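Local coordinates for sensory box/GGDEF family protein (Caulobacter crescentus, PDB 4YME) that probably acts in cyclic di-GMP signalling at the cell membrane, this piece being its GGDEF domain, of the diguanylate cyclase family, at residues 3-6 with 7-10; 60-63 with 64-68; 42-45 with 46-50. All blocks are in the same frame, centred on the assembly; numbering follows the deposited sequence.

Contact 1: 3-6 with 7-10; sequences EHDG and LTGL
Asp-5 reaches over the turn to Thr-8, and its carboxylate bonds to the turn. CG lies anti to the backbone N (chi1 177°), which swings the acid toward residues 7-10. Its CB passes 3.6 Å from Thr-8 OG1 and lies as near to Leu-10 O. CG also nears Thr-8 OG1, at 3.5 Å. Beyond CG the two oxygens part ways. OD1 receives a water hydrogen bond, at 3.0 Å from the oxygen of water 1. The same water accepts from Leu-7 N, 2.9 Å away, and so ties the acid to the start of the turn. OD2 takes the hydroxyl of Thr-8: OG1 donates to it over 2.6 Å, on the lone pair facing away from OD1. Thr-8 N adds a weak bond to OD2. This Asp-Gly-Leu-Thr turn is the DxLT motif that leads into GGDEF domains, here placed just before helix 13-30. Arg-79 NE, from strand 76-81, adds a salt bridge to OD2, so this oxygen has partners from both the turn and the sheet.

Thr-8 OG1 has a second role. It accepts from Leu-10 N at 3.2 Å, with a nearly straight 163° bond, which makes an ST turn. The backbone closes the loop as well. Gly-9 N donates to Asp-5 O over 2.7 Å. Gly-9 has backbone angles at which a CB would jam against the preceding carbonyl oxygen. Asp-5 N donates to Leu-10 O at 2.8 Å. That carbonyl oxygen also meets His-4, whose CA makes a bent CA-H...O contact with it and whose ring presents its edge to it.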
ATOM      1  N   GLU A   3       4.644  16.970  -1.823  1.00 28.80           N
ATOM      2  CA  GLU A   3       5.143  15.602  -1.566  1.00 27.96           C
ATOM      3  C   GLU A   3       4.189  14.743  -0.815  1.00 23.13           C
ATOM      4  O   GLU A   3       4.433  13.563  -0.717  1.00 25.00           O
ATOM      5  CB  GLU A   3       6.531  15.607  -0.899  1.00 31.52           C
ATOM      6  CG  GLU A   3       7.580  16.065  -1.926  1.00 37.39           C
ATOM      7  CD  GLU A   3       8.923  16.469  -1.358  1.00 43.81           C
ATOM      8  OE1 GLU A   3       9.018  16.852  -0.147  1.00 49.30           O
ATOM      9  OE2 GLU A   3       9.873  16.457  -2.165  1.00 48.07           O
ATOM     10  N   HIS A   4       3.076  15.303  -0.350  1.00 21.04           N
ATOM     11  CA  HIS A   4       2.060  14.512   0.335  1.00 19.99           C
ATOM     12  C   HIS A   4       0.733  14.485  -0.374  1.00 18.76           C
ATOM     13  O   HIS A   4       0.318  15.436  -0.980  1.00 20.76           O
ATOM     14  CB  HIS A   4       1.804  15.067   1.729  1.00 22.69           C
ATOM     15  CG  HIS A   4       2.971  14.876   2.634  1.00 26.93           C
ATOM     16  ND1 HIS A   4       3.757  15.929   3.054  1.00 32.24           N
ATOM     17  CD2 HIS A   4       3.565  13.745   3.082  1.00 28.56           C
ATOM     18  CE1 HIS A   4       4.744  15.453   3.797  1.00 32.19           C
ATOM     19  NE2 HIS A   4       4.693  14.127   3.774  1.00 33.59           N
ATOM     20  N   ASP A   5       0.039  13.379  -0.216  1.00 16.24           N
ATOM     21  CA  ASP A   5      -1.350  13.255  -0.598  1.00 16.28           C
ATOM     22  C   ASP A   5      -2.129  14.132   0.357  1.00 17.09           C
ATOM     23  O   ASP A   5      -2.123  13.912   1.578  1.00 17.87           O
ATOM     24  CB  ASP A   5      -1.817  11.807  -0.456  1.00 16.07           C
ATOM     25  CG  ASP A   5      -3.285  11.629  -0.769  1.00 17.01           C
ATOM     26  OD1 ASP A   5      -3.723  12.054  -1.862  1.00 20.00           O
ATOM     27  OD2 ASP A   5      -3.995  11.055   0.086  1.00 16.88           O
ATOM     28  N   GLY A   6      -2.845  15.098  -0.193  1.00 18.20           N
ATOM     29  CA  GLY A   6      -3.606  16.030   0.680  1.00 18.40           C
ATOM     30  C   GLY A   6      -4.637  15.336   1.541  1.00 17.37           C
ATOM     31  O   GLY A   6      -4.808  15.643   2.737  1.00 17.44           O
ATOM     32  N   LEU A   7      -5.409  14.410   0.946  1.00 17.11           N
ATOM     33  CA  LEU A   7      -6.479  13.808   1.676  1.00 16.75           C
ATOM     34  C   LEU A   7      -5.975  13.070   2.900  1.00 16.25           C
ATOM     35  O   LEU A   7      -6.566  13.205   3.930  1.00 16.41           O
ATOM     36  CB  LEU A   7      -7.288  12.841   0.798  1.00 17.90           C
ATOM     37  CG  LEU A   7      -8.537  12.298   1.424  1.00 19.46           C
ATOM     38  CD1 LEU A   7      -9.654  13.328   1.662  1.00 20.92           C
ATOM     39  CD2 LEU A   7      -9.004  11.080   0.603  1.00 20.71           C
ATOM     40  N   THR A   8      -4.874  12.337   2.792  1.00 15.84           N
ATOM     41  CA  THR A   8      -4.443  11.389   3.827  1.00 15.42           C
ATOM     42  C   THR A   8      -3.104  11.712   4.521  1.00 15.09           C
ATOM     43  O   THR A   8      -2.877  11.262   5.630  1.00 17.05           O
ATOM     44  CB  THR A   8      -4.221   9.954   3.218  1.00 15.87           C
ATOM     45  OG1 THR A   8      -3.148   9.973   2.289  1.00 16.72           O
ATOM     46  CG2 THR A   8      -5.494   9.398   2.597  1.00 17.01           C
ATOM     47  N   GLY A   9      -2.282  12.568   3.931  1.00 15.23           N
ATOM     48  CA  GLY A   9      -0.971  12.817   4.485  1.00 15.73           C
ATOM     49  C   GLY A   9       0.106  11.782   4.214  1.00 15.13           C
ATOM     50  O   GLY A   9       1.267  11.945   4.654  1.00 16.12           O
ATOM     51  N   LEU A  10      -0.251  10.725   3.508  1.00 14.57           N
ATOM     52  CA  LEU A  10       0.760   9.780   3.014  1.00 14.55           C
ATOM     53  C   LEU A  10       1.503  10.439   1.862  1.00 14.69           C
ATOM     54  O   LEU A  10       1.228  11.552   1.462  1.00 15.80           O
ATOM     55  CB  LEU A  10       0.077   8.508   2.465  1.00 14.30           C
ATOM     56  CG  LEU A  10      -0.719   7.735   3.504  1.00 14.85           C
ATOM     57  CD1 LEU A  10      -1.373   6.505   2.898  1.00 15.34           C
ATOM     58  CD2 LEU A  10       0.092   7.366   4.686  1.00 15.77           C
TER
HETATM   59  O   HOH W   1      -5.639  14.369  -1.984  1.00 25.13           O

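Contact 2: 60-63 with 64-68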
ATOM      1  N   LEU A  60     -10.588   6.033   3.217  1.00 15.63           N
ATOM      2  CA  LEU A  60      -9.200   6.394   2.829  1.00 15.32           C
ATOM      3  C   LEU A  60      -8.407   6.935   3.997  1.00 14.93           C
ATOM      4  O   LEU A  60      -7.247   6.586   4.209  1.00 14.13           O
ATOM      5  CB  LEU A  60      -9.174   7.309   1.614  1.00 15.75           C
ATOM      6  CG  LEU A  60      -9.916   6.786   0.369  1.00 16.64           C
ATOM      7  CD1 LEU A  60      -9.887   7.797  -0.742  1.00 16.68           C
ATOM      8  CD2 LEU A  60      -9.317   5.471  -0.085  1.00 17.05           C
ATOM      9  N   VAL A  61      -9.026   7.814   4.773  1.00 15.68           N
ATOM     10  CA  VAL A  61      -8.393   8.453   5.927  1.00 15.67           C
ATOM     11  C   VAL A  61      -8.053   7.433   6.986  1.00 15.30           C
ATOM     12  O   VAL A  61      -6.958   7.433   7.545  1.00 14.94           O
ATOM     13  CB  VAL A  61      -9.328   9.560   6.478  1.00 16.69           C
ATOM     14  CG1 VAL A  61      -8.898  10.002   7.837  1.00 17.34           C
ATOM     15  CG2 VAL A  61      -9.279  10.740   5.469  1.00 17.28           C
ATOM     16  N   GLU A  62      -8.959   6.493   7.216  1.00 15.23           N
ATOM     17  CA  GLU A  62      -8.682   5.489   8.243  1.00 16.03           C
ATOM     18  C   GLU A  62      -7.612   4.498   7.740  1.00 15.26           C
ATOM     19  O   GLU A  62      -6.772   4.080   8.514  1.00 15.24           O
ATOM     20  CB  GLU A  62      -9.955   4.762   8.607  1.00 17.11           C
ATOM     21  CG  GLU A  62      -9.773   3.650   9.615  1.00 18.36           C
ATOM     22  CD  GLU A  62      -9.283   4.033  10.943  1.00 20.66           C
ATOM     23  OE1 GLU A  62      -9.203   5.231  11.308  1.00 20.77           O
ATOM     24  OE2 GLU A  62      -8.825   3.157  11.713  1.00 23.71           O
ATOM     25  N   THR A  63      -7.641   4.135   6.463  1.00 14.72           N
ATOM     26  CA  THR A  63      -6.597   3.249   5.898  1.00 15.03           C
ATOM     27  C   THR A  63      -5.254   3.894   6.124  1.00 14.97           C
ATOM     28  O   THR A  63      -4.320   3.245   6.539  1.00 15.46           O
ATOM     29  CB  THR A  63      -6.841   3.011   4.405  1.00 14.83           C
ATOM     30  OG1 THR A  63      -8.093   2.279   4.265  1.00 16.09           O
ATOM     31  CG2 THR A  63      -5.741   2.185   3.757  1.00 15.13           C
ATOM     32  N   ALA A  64      -5.153   5.191   5.802  1.00 14.46           N
ATOM     33  CA  ALA A  64      -3.899   5.903   5.964  1.00 14.21           C
ATOM     34  C   ALA A  64      -3.447   5.962   7.396  1.00 15.10           C
ATOM     35  O   ALA A  64      -2.260   5.815   7.667  1.00 16.00           O
ATOM     36  CB  ALA A  64      -4.025   7.262   5.401  1.00 14.48           C
ATOM     37  N   ARG A  65      -4.373   6.215   8.308  1.00 15.58           N
ATOM     38  CA  ARG A  65      -4.030   6.208   9.732  1.00 17.13           C
ATOM     39  C   ARG A  65      -3.447   4.865  10.177  1.00 16.88           C
ATOM     40  O   ARG A  65      -2.405   4.826  10.844  1.00 17.66           O
ATOM     41  CB  ARG A  65      -5.255   6.566  10.585  1.00 18.37           C
ATOM     42  CG  ARG A  65      -4.916   6.665  12.059  1.00 19.59           C
ATOM     43  CD  ARG A  65      -6.139   6.677  12.910  1.00 21.77           C
ATOM     44  NE  ARG A  65      -6.777   5.349  12.981  1.00 24.14           N
ATOM     45  CZ  ARG A  65      -6.329   4.332  13.720  1.00 25.61           C
ATOM     46  NH1 ARG A  65      -5.231   4.430  14.457  1.00 30.61           N
ATOM     47  NH2 ARG A  65      -6.978   3.188  13.701  1.00 27.91           N
ATOM     48  N   ARG A  66      -4.078   3.760   9.749  1.00 16.16           N
ATOM     49  CA  ARG A  66      -3.608   2.425  10.038  1.00 16.90           C
ATOM     50  C   ARG A  66      -2.231   2.177   9.422  1.00 17.97           C
ATOM     51  O   ARG A  66      -1.298   1.676  10.073  1.00 18.35           O
ATOM     52  CB  ARG A  66      -4.634   1.369   9.617  1.00 16.50           C
ATOM     53  CG  ARG A  66      -5.929   1.493  10.397  1.00 17.22           C
ATOM     54  CD  ARG A  66      -6.940   0.379  10.043  1.00 17.61           C
ATOM     55  NE  ARG A  66      -8.263   0.659  10.567  1.00 17.43           N
ATOM     56  CZ  ARG A  66      -9.340  -0.057  10.316  1.00 18.24           C
ATOM     57  NH1 ARG A  66      -9.249  -1.197   9.632  1.00 19.25           N
ATOM     58  NH2 ARG A  66     -10.507   0.349  10.812  1.00 17.75           N
ATOM     59  N   LEU A  67      -2.058   2.606   8.188  1.00 17.25           N
ATOM     60  CA  LEU A  67      -0.718   2.426   7.517  1.00 18.47           C
ATOM     61  C   LEU A  67       0.357   3.252   8.232  1.00 18.79           C
ATOM     62  O   LEU A  67       1.466   2.713   8.441  1.00 20.24           O
ATOM     63  CB  LEU A  67      -0.784   2.791   6.035  1.00 17.62           C
ATOM     64  CG  LEU A  67      -1.655   1.844   5.161  1.00 17.22           C
ATOM     65  CD1 LEU A  67      -1.681   2.388   3.724  1.00 17.41           C
ATOM     66  CD2 LEU A  67      -1.152   0.398   5.239  1.00 19.29           C
ATOM     67  N   GLN A  68       0.061   4.488   8.631  1.00 19.14           N
ATOM     68  CA  GLN A  68       1.031   5.320   9.373  1.00 20.89           C
ATOM     69  C   GLN A  68       1.404   4.626  10.689  1.00 22.53           C
ATOM     70  O   GLN A  68       2.587   4.716  11.113  1.00 26.31           O
ATOM     71  CB  GLN A  68       0.506   6.728   9.669  1.00 21.24           C
ATOM     72  CG  GLN A  68       0.415   7.695   8.456  1.00 22.19           C
ATOM     73  CD  GLN A  68       0.065   9.185   8.865  1.00 23.69           C
ATOM     74  OE1 GLN A  68      -0.994   9.417   9.389  1.00 25.79           O
ATOM     75  NE2 GLN A  68       0.963  10.178   8.598  1.00 25.92           N
TER
HETATM   76  O   HOH W   2     -11.536   2.411  12.826  1.00 37.66           O
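Glu-62, Arg-65 and Arg-66 form a salt-bridge network along one side of helix 53-70 of the GGDEF domain. Arg-65 and Arg-66 follow Glu-62 by three and four residues, so both lie one turn on from it. Glu-62 and Arg-65 run side by side in the same direction. Arg-65 grips the carboxylate side-on with two nitrogens. NE donates to Glu-62 OE1 at 2.9 Å, and NH2 to Glu-62 OE2 at 2.7 Å. Both oxygens are met on their syn sides, and the two flat groups are 39° apart. A bend in Glu-62 at chi2 (62°) brings the acid back to this neighbour.

Arg-66 comes from another direction. Its chain is extended from CG to NE and crosses Glu-62 obliquely, with the planes 77° apart. NE donates to OE2 of Glu-62 at 2.8 Å, on the anti side. OE2 thus accepts from both arginines. The far end of Arg-66 is held by the carbonyl oxygens of Met-109, Ala-112 and Pro-113. A leucine in place of Glu-62 would probably leave Arg-65 without its mate and free to turn, and deprive Arg-66 NE of its acceptor.

The buried side is mostly apolar. Thr-63 and Leu-67 lie alongside each other, CG2 of Thr-63 being 4.1 Å from CD1 of Leu-67. Both rest on Phe-85 of strand 84-91, as does Leu-60. Thr-63 OG1 is bonded to Leu-59 O one turn back. Main-chain bonds such as Leu-67 N to Thr-63 O, 2.9 Å, hold the helix itself. The charged side faces solvent, and Arg-65 is exposed there. Water 2 accepts from Arg-66 NH2 at 3.1 Å and gives a weak bond to Glu-62 OE2.

Contact 3: 42-45 with 46-50; sequences DHFK and EANDQ
The DHFKxxND sequence of GGDEF domains runs from the loop into helix 44-51, and two i to i+4 side-chain pairs line the helix: Phe-44 with Asn-48, and Lys-45 with Asp-49. In related diguanylate cyclases this helix borders the GTP pocket.

Asn-48 brings its amide over one face of the Phe-44 ring. ND2 stands 3.3 Å above the ring plane, offset toward the rim. The closest ring atoms are at the outer end, with CZ of Phe-44 at 3.4 Å from ND2 of Asn-48. Ring and amide planes are 80° apart, so the amide stands nearly upright on the face. CG of Phe-44 is anti to its own N (chi1 178°), which lays the ring alongside the next turn, where Asn-48 sits. Phe-44 also rests on Leu-60 of helix 53-70, and Ala-47 touches Leu-59 of the same helix.

His-43 takes the N-cap position. Its carbonyl oxygen accepts the first bond of the helix, from Ala-47 N at 3.1 Å. Next, Asn-48 N donates to Phe-44 O, also at 3.1 Å, and Asp-49 N to Lys-45 O at 2.8 Å. Before the helix, Asp-42 is tied by OD1 to Ser-126 OG and by its backbone to Gly-124.

The charged pair belongs to the surface. Lys-45 starts extended, then bends at chi3 and again at chi4, the last torsion being 60°, and curls across to Asp-49. Its CE passes 3.3 Å from Asp-49 OD2. NZ ends in a salt bridge to that same OD2, 2.8 Å away, using the lone pair on the side of OD1.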
ATOM      1  N   ASP A  42     -11.589  -3.470  -0.650  1.00 19.51           N
ATOM      2  CA  ASP A  42     -12.605  -4.371  -1.235  1.00 20.71           C
ATOM      3  C   ASP A  42     -13.946  -3.694  -1.416  1.00 20.43           C
ATOM      4  O   ASP A  42     -14.703  -4.045  -2.351  1.00 21.32           O
ATOM      5  CB  ASP A  42     -12.739  -5.618  -0.381  1.00 21.77           C
ATOM      6  CG  ASP A  42     -11.532  -6.566  -0.511  1.00 24.27           C
ATOM      7  OD1 ASP A  42     -10.606  -6.341  -1.303  1.00 26.41           O
ATOM      8  OD2 ASP A  42     -11.544  -7.519   0.257  1.00 29.35           O
ATOM      9  N   HIS A  43     -14.279  -2.736  -0.557  1.00 19.96           N
ATOM     10  CA  HIS A  43     -15.653  -2.182  -0.538  1.00 19.99           C
ATOM     11  C   HIS A  43     -15.712  -0.666  -0.562  1.00 20.09           C
ATOM     12  O   HIS A  43     -16.663  -0.036  -0.084  1.00 19.59           O
ATOM     13  CB  HIS A  43     -16.442  -2.732   0.635  1.00 20.53           C
ATOM     14  CG  HIS A  43     -16.366  -4.214   0.771  1.00 21.61           C
ATOM     15  ND1 HIS A  43     -17.035  -5.074  -0.069  1.00 24.55           N
ATOM     16  CD2 HIS A  43     -15.725  -4.976   1.673  1.00 21.98           C
ATOM     17  CE1 HIS A  43     -16.773  -6.314   0.301  1.00 23.63           C
ATOM     18  NE2 HIS A  43     -15.991  -6.287   1.362  1.00 23.70           N
ATOM     19  N   PHE A  44     -14.742  -0.057  -1.208  1.00 19.97           N
ATOM     20  CA  PHE A  44     -14.719   1.384  -1.426  1.00 19.82           C
ATOM     21  C   PHE A  44     -15.844   1.881  -2.316  1.00 20.88           C
ATOM     22  O   PHE A  44     -16.551   2.802  -1.955  1.00 20.16           O
ATOM     23  CB  PHE A  44     -13.349   1.738  -2.029  1.00 20.56           C
ATOM     24  CG  PHE A  44     -13.162   3.151  -2.355  1.00 19.24           C
ATOM     25  CD1 PHE A  44     -12.992   4.122  -1.363  1.00 19.93           C
ATOM     26  CD2 PHE A  44     -13.088   3.543  -3.659  1.00 21.91           C
ATOM     27  CE1 PHE A  44     -12.759   5.449  -1.676  1.00 20.77           C
ATOM     28  CE2 PHE A  44     -12.865   4.853  -3.984  1.00 22.84           C
ATOM     29  CZ  PHE A  44     -12.712   5.824  -2.977  1.00 21.66           C
ATOM     30  N   LYS A  45     -16.072   1.167  -3.421  1.00 22.76           N
ATOM     31  CA  LYS A  45     -17.154   1.569  -4.350  1.00 25.50           C
ATOM     32  C   LYS A  45     -18.506   1.489  -3.660  1.00 24.58           C
ATOM     33  O   LYS A  45     -19.287   2.410  -3.742  1.00 23.98           O
ATOM     34  CB  LYS A  45     -17.180   0.743  -5.617  1.00 28.97           C
ATOM     35  CG  LYS A  45     -18.313   1.150  -6.573  1.00 33.40           C
ATOM     36  CD  LYS A  45     -18.250   0.403  -7.927  1.00 37.23           C
ATOM     37  CE  LYS A  45     -19.699   0.095  -8.434  1.00 39.17           C
ATOM     38  NZ  LYS A  45     -20.535   1.303  -8.638  1.00 41.63           N
ATOM     39  N   GLU A  46     -18.733   0.406  -2.939  1.00 25.42           N
ATOM     40  CA  GLU A  46     -20.006   0.240  -2.269  0.50 25.34           C
ATOM     41  C   GLU A  46     -20.199   1.311  -1.180  1.00 25.54           C
ATOM     42  O   GLU A  46     -21.303   1.814  -0.996  1.00 25.97           O
ATOM     43  CB  GLU A  46     -20.105  -1.183  -1.745  0.50 25.74           C
ATOM     44  CG  GLU A  46     -21.414  -1.518  -1.127  0.50 26.14           C
ATOM     45  CD  GLU A  46     -21.400  -1.252   0.333  0.50 27.48           C
ATOM     46  OE1 GLU A  46     -20.282  -1.199   0.903  0.50 26.86           O
ATOM     47  OE2 GLU A  46     -22.482  -1.112   0.925  0.50 29.25           O
ATOM     48  N   ALA A  47     -19.144   1.727  -0.472  1.00 22.38           N
ATOM     49  CA  ALA A  47     -19.283   2.830   0.518  1.00 23.04           C
ATOM     50  C   ALA A  47     -19.721   4.122  -0.155  1.00 24.09           C
ATOM     51  O   ALA A  47     -20.637   4.828   0.282  1.00 25.47           O
ATOM     52  CB  ALA A  47     -17.945   3.063   1.296  1.00 22.84           C
ATOM     53  N   ASN A  48     -19.095   4.426  -1.280  1.00 23.88           N
ATOM     54  CA  ASN A  48     -19.480   5.616  -2.017  1.00 24.74           C
ATOM     55  C   ASN A  48     -20.925   5.532  -2.568  1.00 25.77           C
ATOM     56  O   ASN A  48     -21.673   6.494  -2.480  1.00 27.09           O
ATOM     57  CB  ASN A  48     -18.493   5.816  -3.143  1.00 24.37           C
ATOM     58  CG  ASN A  48     -17.137   6.332  -2.613  1.00 24.23           C
ATOM     59  OD1 ASN A  48     -17.098   7.119  -1.670  1.00 25.00           O
ATOM     60  ND2 ASN A  48     -16.071   5.872  -3.223  1.00 25.16           N
ATOM     61  N   ASP A  49     -21.254   4.358  -3.086  1.00 27.18           N
ATOM     62  CA  ASP A  49     -22.579   4.099  -3.688  1.00 30.51           C
ATOM     63  C   ASP A  49     -23.684   4.193  -2.685  1.00 33.55           C
ATOM     64  O   ASP A  49     -24.756   4.785  -2.983  1.00 33.76           O
ATOM     65  CB  ASP A  49     -22.613   2.706  -4.318  1.00 31.55           C
ATOM     66  CG  ASP A  49     -21.915   2.644  -5.628  1.00 33.19           C
ATOM     67  OD1 ASP A  49     -21.609   3.718  -6.184  1.00 37.44           O
ATOM     68  OD2 ASP A  49     -21.633   1.509  -6.117  1.00 35.17           O
ATOM     69  N   GLN A  50     -23.455   3.615  -1.511  1.00 33.22           N
ATOM     70  CA  GLN A  50     -24.507   3.440  -0.495  0.50 36.37           C
ATOM     71  C   GLN A  50     -24.597   4.610   0.445  1.00 38.77           C
ATOM     72  O   GLN A  50     -25.695   4.967   0.878  1.00 41.69           O
ATOM     73  CB  GLN A  50     -24.333   2.141   0.317  0.50 36.48           C
ATOM     74  CG  GLN A  50     -24.595   0.851  -0.470  0.50 37.19           C
ATOM     75  CD  GLN A  50     -26.049   0.704  -0.981  0.50 36.99           C
ATOM     76  OE1 GLN A  50     -26.294   0.646  -2.183  0.50 37.95           O
ATOM     77  NE2 GLN A  50     -26.986   0.620  -0.070  0.50 38.25           N
TER

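Contacts 1 and 3 are surface contacts; contact 2 is partly buried and sits between them in space. Contact 1 is a turn held by one carboxylate, backbone bonds and a water. Contact 2 lies within helix 53-70, contact 3 at the start of helix 44-51, the helix before it, with i to i+4 backbone bonds in both. Contact 2 touches each of the others. Thr-8 and Leu-10 pack on Ala-64, while Leu-60 meets Leu-7 from contact 1 and Phe-44 from contact 3. Contacts 1 and 3 do not touch, their nearest atoms being about 7 Å apart. Charge pairing is a network of three residues in contact 2 and a single pair in contact 3.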